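Local structure of hydrolase, haloacid dehalogenase-like family (Pseudomonas syringae pv. tomato, 3S6J) at residues E[173-176]-E[177-180]; E[48-51]-E[52-56]; E[179-182]-E[183-186]. The protein probably acts as a metal-dependent sugar phosphatase of the haloacid dehalogenase family, with a calcium ion bound in its presumed active site. One frame throughout, in Å; residues are numbered along the deposited sequence.

Contact 1: residues E[173-176]-E[177-180]; sequences AIWD and MLAA
Ile174 and Leu178 lie alongside one another, one turn apart at the start of helix 174-182, the connecting helix of a beta-alpha-beta crossover between strands 167-171 and 186-190 in the Rossmann-like core of the haloacid dehalogenase fold. Leu178 CD2 is the shared contact point. It presses on Ile174 CG2 at 3.5 Å, a tight fit, and meets Trp175 CE3 obliquely at 3.6 Å. Ile174 CG2, anti to its own backbone nitrogen, also lies 3.7 Å above one face of the Trp175 ring, toward the rim. These two methyl groups, with the bond from NE1 to the carbonyl of Arg46, probably help hold the indole in place.

Beneath them the main chain repeats i to i+4 bonds, the straightest being Leu178 N to Ile174 O at 2.8 Å and 175°. Ala179 N bonds Trp175 O in the same series.

On the other flank, Asp176 is consistent with the second acidic residue of family motif IV, four residues after the calcium ligand Asp172. Its OD2 forms a salt bridge with Lys147, close to Asp12. Its OD1 reaches back to the helix start as the N3 residue of a capping box does, although Ala173 has no side-chain acceptor to reciprocate: Ala173 N donates to the anti lone pair of Asp176 OD1 at 3.2 Å.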
ATOM      1  N   ALA E 173      11.257   1.272   2.500  1.00 27.78           N
ATOM      2  CA  ALA E 173      10.538   0.850   3.691  1.00 27.93           C
ATOM      3  C   ALA E 173      11.112   1.429   4.993  1.00 30.66           C
ATOM      4  O   ALA E 173      12.310   1.718   5.110  1.00 29.54           O
ATOM      5  CB  ALA E 173      10.457  -0.684   3.744  1.00 27.30           C
ATOM      6  N   ILE E 174      10.220   1.625   5.954  1.00 28.81           N
ATOM      7  CA  ILE E 174      10.577   1.954   7.323  1.00 30.16           C
ATOM      8  C   ILE E 174      11.805   1.130   7.716  1.00 29.72           C
ATOM      9  O   ILE E 174      12.772   1.638   8.276  1.00 27.92           O
ATOM     10  CB  ILE E 174       9.357   1.627   8.239  1.00 32.59           C
ATOM     11  CG1 ILE E 174       8.357   2.800   8.239  1.00 33.11           C
ATOM     12  CG2 ILE E 174       9.783   1.277   9.634  1.00 33.41           C
ATOM     13  CD1 ILE E 174       6.957   2.403   8.807  1.00 33.83           C
ATOM     14  N   TRP E 175      11.768  -0.150   7.360  1.00 29.89           N
ATOM     15  CA  TRP E 175      12.805  -1.101   7.742  1.00 28.87           C
ATOM     16  C   TRP E 175      14.184  -0.812   7.175  1.00 26.97           C
ATOM     17  O   TRP E 175      15.158  -1.049   7.857  1.00 28.24           O
ATOM     18  CB  TRP E 175      12.334  -2.523   7.420  1.00 31.07           C
ATOM     19  CG  TRP E 175      10.898  -2.639   7.784  1.00 32.91           C
ATOM     20  CD1 TRP E 175       9.851  -2.819   6.936  1.00 31.58           C
ATOM     21  CD2 TRP E 175      10.336  -2.486   9.096  1.00 32.13           C
ATOM     22  NE1 TRP E 175       8.675  -2.824   7.639  1.00 30.49           N
ATOM     23  CE2 TRP E 175       8.943  -2.622   8.969  1.00 32.29           C
ATOM     24  CE3 TRP E 175      10.880  -2.256  10.367  1.00 31.81           C
ATOM     25  CZ2 TRP E 175       8.073  -2.543  10.068  1.00 33.00           C
ATOM     26  CZ3 TRP E 175      10.022  -2.192  11.460  1.00 34.10           C
ATOM     27  CH2 TRP E 175       8.630  -2.329  11.299  1.00 33.97           C
ATOM     28  N   ASP E 176      14.260  -0.288   5.948  1.00 29.00           N
ATOM     29  CA  ASP E 176      15.529   0.164   5.353  1.00 27.20           C
ATOM     30  C   ASP E 176      16.088   1.366   6.096  1.00 27.76           C
ATOM     31  O   ASP E 176      17.291   1.454   6.339  1.00 29.13           O
ATOM     32  CB  ASP E 176      15.345   0.583   3.877  1.00 27.94           C
ATOM     33  CG  ASP E 176      14.951  -0.572   2.971  1.00 30.22           C
ATOM     34  OD1 ASP E 176      13.763  -0.639   2.605  1.00 31.81           O
ATOM     35  OD2 ASP E 176      15.819  -1.398   2.600  1.00 29.95           O
HETATM   36  N   MSE E 177      15.208   2.305   6.432  1.00 25.83           N
HETATM   37  CA  MSE E 177      15.609   3.527   7.111  1.00 26.29           C
HETATM   38  C   MSE E 177      16.079   3.238   8.534  1.00 28.60           C
HETATM   39  O   MSE E 177      17.117   3.737   8.969  1.00 26.78           O
HETATM   40  CB  MSE E 177      14.464   4.550   7.116  1.00 26.59           C
HETATM   41  CG  MSE E 177      14.038   5.034   5.734  1.00 25.13           C
HETATM   42 SE   MSE E 177      15.574   5.707   4.699  1.00 34.53          SE
HETATM   43  CE  MSE E 177      15.876   4.152   3.577  1.00 28.15           C
ATOM     44  N   LEU E 178      15.292   2.434   9.242  1.00 26.51           N
ATOM     45  CA  LEU E 178      15.653   1.944  10.558  1.00 27.56           C
ATOM     46  C   LEU E 178      17.046   1.280  10.543  1.00 29.76           C
ATOM     47  O   LEU E 178      17.940   1.671  11.311  1.00 27.22           O
ATOM     48  CB  LEU E 178      14.576   0.967  11.054  1.00 28.65           C
ATOM     49  CG  LEU E 178      13.566   1.426  12.127  1.00 32.07           C
ATOM     50  CD1 LEU E 178      13.334   2.911  12.198  1.00 26.25           C
ATOM     51  CD2 LEU E 178      12.244   0.690  12.010  1.00 30.38           C
ATOM     52  N   ALA E 179      17.247   0.302   9.654  1.00 26.60           N
ATOM     53  CA  ALA E 179      18.553  -0.334   9.565  1.00 28.18           C
ATOM     54  C   ALA E 179      19.655   0.670   9.205  1.00 28.93           C
ATOM     55  O   ALA E 179      20.795   0.549   9.663  1.00 29.13           O
ATOM     56  CB  ALA E 179      18.526  -1.494   8.576  1.00 29.26           C
ATOM     57  N   ALA E 180      19.328   1.656   8.375  1.00 27.39           N
ATOM     58  CA  ALA E 180      20.340   2.617   7.957  1.00 27.98           C
ATOM     59  C   ALA E 180      20.803   3.392   9.183  1.00 28.74           C
ATOM     60  O   ALA E 180      22.000   3.548   9.418  1.00 30.37           O
ATOM     61  CB  ALA E 180      19.803   3.556   6.886  1.00 28.37           C
TER

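Contact 2: residues E[48-51]-E[52-56]; sequences IGMS and GGLML
The chain turns into helix 52-63 at Ser51, whose carbonyl O accepts the first i to i+4 bond from Met55 N at 3.0 Å and 169°. Ser51 is the N-cap residue, yet its hydroxyl makes no capping bond; OG stays 3.6 Å from Gly52 N. Just upstream, Gly49 has phi near 120°, a conformation in which a beta carbon would run into the carbonyl oxygen of Ile48.

The side chains of two selenomethionines then fill the angle between the incoming loop 48-51 and the helix. Met50 crosses Leu54 obliquely beside the first turn: its SE is 4.0 Å from Leu54 CD1 and 3.9 Å from Met55 CA, so the heavy atom touches both a side chain and the helix backbone. At the base of this pair, Met50 CB and Met55 CB approach to 4.1 Å. Met55 departs in another direction. With CG anti to the backbone nitrogen (chi1 -172°), its chain runs out extended before bending at the last torsion, which brings CE to 3.4 Å from Met50 O. The same methyl group looks toward Ile48 CD1 at 4.3 Å, a looser apolar contact linking the start of the loop to the first turn of the helix.

In the fold, this segment joins helices 41-47 and 52-63 of what is consistent with the helical cap inserted into the family core. Trp28 of helix 21-34 packs on both Ile48 and Met55, while Leu56 faces Ala72 and Leu75 of helix 69-85.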
ATOM      1  N   ILE E  48       6.627  -5.491   4.821  1.00 30.61           N
ATOM      2  CA  ILE E  48       7.441  -5.813   3.652  1.00 31.18           C
ATOM      3  C   ILE E  48       8.779  -5.068   3.726  1.00 32.80           C
ATOM      4  O   ILE E  48       8.826  -3.831   3.848  1.00 31.15           O
ATOM      5  CB  ILE E  48       6.683  -5.516   2.328  1.00 31.40           C
ATOM      6  CG1 ILE E  48       5.385  -6.329   2.276  1.00 32.36           C
ATOM      7  CG2 ILE E  48       7.553  -5.827   1.111  1.00 31.62           C
ATOM      8  CD1 ILE E  48       5.577  -7.853   2.278  1.00 33.38           C
ATOM      9  N   GLY E  49       9.864  -5.834   3.668  1.00 33.12           N
ATOM     10  CA  GLY E  49      11.200  -5.296   3.851  1.00 31.73           C
ATOM     11  C   GLY E  49      11.905  -5.952   5.033  1.00 33.16           C
ATOM     12  O   GLY E  49      13.134  -5.974   5.081  1.00 34.12           O
HETATM   13  N   MSE E  50      11.138  -6.467   5.994  1.00 31.75           N
HETATM   14  CA  MSE E  50      11.695  -7.359   7.026  1.00 33.49           C
HETATM   15  C   MSE E  50      11.967  -8.713   6.409  1.00 36.52           C
HETATM   16  O   MSE E  50      11.323  -9.079   5.426  1.00 37.54           O
HETATM   17  CB  MSE E  50      10.714  -7.579   8.174  1.00 34.91           C
HETATM   18  CG  MSE E  50      10.294  -6.343   8.930  1.00 33.24           C
HETATM   19 SE   MSE E  50       9.450  -6.881  10.607  1.00 47.21          SE
HETATM   20  CE  MSE E  50      10.039  -5.425  11.759  1.00 39.79           C
ATOM     21  N   SER E  51      12.901  -9.477   6.968  1.00 36.75           N
ATOM     22  CA  SER E  51      13.055 -10.841   6.478  1.00 41.30           C
ATOM     23  C   SER E  51      11.846 -11.615   6.975  1.00 39.45           C
ATOM     24  O   SER E  51      11.295 -11.293   8.026  1.00 41.13           O
ATOM     25  CB  SER E  51      14.358 -11.487   6.951  1.00 40.74           C
ATOM     26  OG  SER E  51      14.238 -11.906   8.295  1.00 46.04           O
ATOM     27  N   GLY E  52      11.427 -12.617   6.211  1.00 37.67           N
ATOM     28  CA  GLY E  52      10.241 -13.381   6.548  1.00 38.18           C
ATOM     29  C   GLY E  52      10.112 -13.800   8.011  1.00 41.12           C
ATOM     30  O   GLY E  52       9.012 -13.770   8.575  1.00 39.65           O
ATOM     31  N   GLY E  53      11.225 -14.208   8.621  1.00 40.58           N
ATOM     32  CA  GLY E  53      11.208 -14.705   9.987  1.00 40.48           C
ATOM     33  C   GLY E  53      10.736 -13.662  10.978  1.00 41.58           C
ATOM     34  O   GLY E  53       9.877 -13.930  11.815  1.00 41.40           O
ATOM     35  N   LEU E  54      11.304 -12.461  10.867  1.00 40.93           N
ATOM     36  CA  LEU E  54      10.980 -11.356  11.753  1.00 40.88           C
ATOM     37  C   LEU E  54       9.579 -10.858  11.444  1.00 42.01           C
ATOM     38  O   LEU E  54       8.809 -10.498  12.329  1.00 42.25           O
ATOM     39  CB  LEU E  54      11.989 -10.224  11.565  1.00 40.69           C
ATOM     40  CG  LEU E  54      12.409  -9.481  12.834  1.00 45.35           C
ATOM     41  CD1 LEU E  54      11.191  -8.935  13.584  1.00 45.95           C
ATOM     42  CD2 LEU E  54      13.236 -10.410  13.747  1.00 46.95           C
HETATM   43  N   MSE E  55       9.243 -10.832  10.169  1.00 39.96           N
HETATM   44  CA  MSE E  55       7.923 -10.397   9.799  1.00 42.85           C
HETATM   45  C   MSE E  55       6.886 -11.312  10.466  1.00 44.20           C
HETATM   46  O   MSE E  55       5.925 -10.840  11.081  1.00 41.06           O
HETATM   47  CB  MSE E  55       7.787 -10.424   8.287  1.00 41.88           C
HETATM   48  CG  MSE E  55       6.519  -9.816   7.793  1.00 45.86           C
HETATM   49 SE   MSE E  55       6.233 -10.359   5.961  1.00 67.03          SE
HETATM   50  CE  MSE E  55       7.984  -9.890   5.234  1.00 39.48           C
ATOM     51  N   LEU E  56       7.102 -12.621  10.356  1.00 41.72           N
ATOM     52  CA  LEU E  56       6.174 -13.592  10.925  1.00 42.80           C
ATOM     53  C   LEU E  56       6.028 -13.422  12.439  1.00 44.47           C
ATOM     54  O   LEU E  56       4.913 -13.347  12.949  1.00 44.81           O
ATOM     55  CB  LEU E  56       6.593 -15.017  10.564  1.00 42.24           C
ATOM     56  CG  LEU E  56       5.795 -15.754   9.481  1.00 42.80           C
ATOM     57  CD1 LEU E  56       5.049 -14.822   8.560  1.00 39.88           C
ATOM     58  CD2 LEU E  56       6.728 -16.643   8.678  1.00 41.15           C
TER

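Contact 3: residues E[179-182]-E[183-186]; sequences AARR and CKAT
Lys184 takes up left-handed backbone torsions (phi 62°, psi 32°), which reverse the chain beside Arg181 and Ala180 and close helix 174-182 with a Schellman motif. Both bonds of the motif follow from that twist. Ala185 N donates to Ala180 O at 2.8 Å, the i+5 to i bond of the motif, while Lys184 N gives a weak bond to Arg181 O at 2.9 Å inside the larger loop. Cys183, the first residue to depart from helical angles, has its N divided between two weak bonds, to Ala179 O and to Ala180 O. The carbonyl of Ala180 thus receives one firm bond, from Ala185 N, and one weak one, from Cys183 N.

Side chains follow the backbone round the bend. Arg181 starts with CG anti to the carbonyl carbon, then folds at chi2 and chi3, so that its guanidinium returns along the departing chain. The aliphatic part of Lys184 lies against the helix end, with CD 3.1 Å from Arg181 O. Its charged end and that of Arg181 remain apart, Arg181 NH2 and Lys184 NZ being separated by 6.4 Å.

The turn delivers the chain from the helix into strand 186-190 of the parallel sheet, completing the crossover from strand 167-171. Val169 of the latter strand packs against both Ala180 and Ala185 and is backbone-bonded to Thr186. Across the exposed side of the turn, Arg181 NH1 gives a weak bond to Ala185 O at 2.8 Å, the oxygen lying at the guanidinium edge near its plane.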
ATOM      1  N   ALA E 179      17.247   0.302   9.654  1.00 26.60           N
ATOM      2  CA  ALA E 179      18.553  -0.334   9.565  1.00 28.18           C
ATOM      3  C   ALA E 179      19.655   0.670   9.205  1.00 28.93           C
ATOM      4  O   ALA E 179      20.795   0.549   9.663  1.00 29.13           O
ATOM      5  CB  ALA E 179      18.526  -1.494   8.576  1.00 29.26           C
ATOM      6  N   ALA E 180      19.328   1.656   8.375  1.00 27.39           N
ATOM      7  CA  ALA E 180      20.340   2.617   7.957  1.00 27.98           C
ATOM      8  C   ALA E 180      20.803   3.392   9.183  1.00 28.74           C
ATOM      9  O   ALA E 180      22.000   3.548   9.418  1.00 30.37           O
ATOM     10  CB  ALA E 180      19.803   3.556   6.886  1.00 28.37           C
ATOM     11  N   ARG E 181      19.839   3.896   9.946  1.00 27.92           N
ATOM     12  CA  ARG E 181      20.126   4.692  11.127  1.00 28.85           C
ATOM     13  C   ARG E 181      20.846   3.869  12.214  1.00 28.61           C
ATOM     14  O   ARG E 181      21.689   4.381  12.937  1.00 28.12           O
ATOM     15  CB  ARG E 181      18.833   5.302  11.669  1.00 26.82           C
ATOM     16  CG  ARG E 181      18.176   6.328  10.754  1.00 27.03           C
ATOM     17  CD  ARG E 181      19.185   7.392  10.324  1.00 30.63           C
ATOM     18  NE  ARG E 181      19.872   7.898  11.496  1.00 31.65           N
ATOM     19  CZ  ARG E 181      21.134   8.310  11.546  1.00 29.81           C
ATOM     20  NH1 ARG E 181      21.908   8.302  10.467  1.00 28.32           N
ATOM     21  NH2 ARG E 181      21.614   8.726  12.714  1.00 29.53           N
ATOM     22  N   ARG E 182      20.511   2.588  12.315  1.00 29.66           N
ATOM     23  CA  ARG E 182      21.141   1.710  13.309  1.00 29.41           C
ATOM     24  C   ARG E 182      22.632   1.504  13.089  1.00 31.15           C
ATOM     25  O   ARG E 182      23.366   1.297  14.047  1.00 33.69           O
ATOM     26  CB  ARG E 182      20.404   0.388  13.413  1.00 27.91           C
ATOM     27  CG  ARG E 182      19.244   0.453  14.405  1.00 28.33           C
ATOM     28  CD  ARG E 182      18.303  -0.741  14.315  1.00 28.56           C
ATOM     29  NE  ARG E 182      18.948  -1.955  14.807  1.00 32.80           N
ATOM     30  CZ  ARG E 182      18.344  -3.133  14.923  1.00 32.84           C
ATOM     31  NH1 ARG E 182      17.078  -3.272  14.566  1.00 31.08           N
ATOM     32  NH2 ARG E 182      19.021  -4.179  15.378  1.00 35.33           N
ATOM     33  N   CYS E 183      23.089   1.595  11.838  1.00 33.84           N
ATOM     34  CA  CYS E 183      24.527   1.573  11.569  1.00 33.74           C
ATOM     35  C   CYS E 183      25.046   2.960  11.232  1.00 34.07           C
ATOM     36  O   CYS E 183      26.151   3.106  10.719  1.00 35.79           O
ATOM     37  CB  CYS E 183      24.889   0.562  10.473  1.00 36.34           C
ATOM     38  SG  CYS E 183      24.030   0.807   8.904  1.00 39.99           S
ATOM     39  N   LYS E 184      24.233   3.969  11.526  1.00 32.99           N
ATOM     40  CA  LYS E 184      24.612   5.366  11.360  1.00 32.06           C
ATOM     41  C   LYS E 184      24.926   5.757   9.908  1.00 34.60           C
ATOM     42  O   LYS E 184      25.783   6.601   9.666  1.00 36.40           O
ATOM     43  CB  LYS E 184      25.808   5.706  12.273  1.00 34.82           C
ATOM     44  CG  LYS E 184      25.635   5.273  13.763  1.00 33.34           C
ATOM     45  CD  LYS E 184      24.239   5.592  14.283  1.00 35.07           C
ATOM     46  CE  LYS E 184      24.175   5.745  15.804  1.00 34.23           C
ATOM     47  NZ  LYS E 184      25.065   4.807  16.485  1.00 38.18           N
ATOM     48  N   ALA E 185      24.256   5.133   8.945  1.00 34.09           N
ATOM     49  CA  ALA E 185      24.400   5.533   7.546  1.00 36.30           C
ATOM     50  C   ALA E 185      23.366   6.618   7.223  1.00 33.43           C
ATOM     51  O   ALA E 185      22.501   6.943   8.037  1.00 33.26           O
ATOM     52  CB  ALA E 185      24.229   4.334   6.620  1.00 33.46           C
ATOM     53  N   THR E 186      23.442   7.182   6.034  1.00 34.49           N
ATOM     54  CA  THR E 186      22.467   8.188   5.650  1.00 32.46           C
ATOM     55  C   THR E 186      21.386   7.511   4.851  1.00 31.37           C
ATOM     56  O   THR E 186      21.671   6.858   3.860  1.00 31.77           O
ATOM     57  CB  THR E 186      23.106   9.282   4.814  1.00 32.32           C
ATOM     58  OG1 THR E 186      24.193   9.846   5.550  1.00 32.64           O
ATOM     59  CG2 THR E 186      22.076  10.366   4.466  1.00 28.06           C
TER

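All three contacts lie in the haloacid dehalogenase-like part of a longer protein. Contacts 1 and 3 are the start and finish of one helix, 174-182; they share Ala179 and Ala180, and their centres are 8 Å apart. Contact 2 belongs to the presumed cap and meets contact 1 directly: Trp175 CD1 lies 3.4 Å from Ile48 O, and Ala173 CB is 3.5 Å from Ile48 O. The calcium site of Asp12, Asp14 and Asp172 is close to this meeting, with the side chains of Asp176 and Ile48 about 4 and 5 Å from the ion, respectively. Contact 3 is more remote: the Ala179 side chain is about 11 Å from the calcium, and contacts 2 and 3 approach no closer than about 8 Å between nearest atoms.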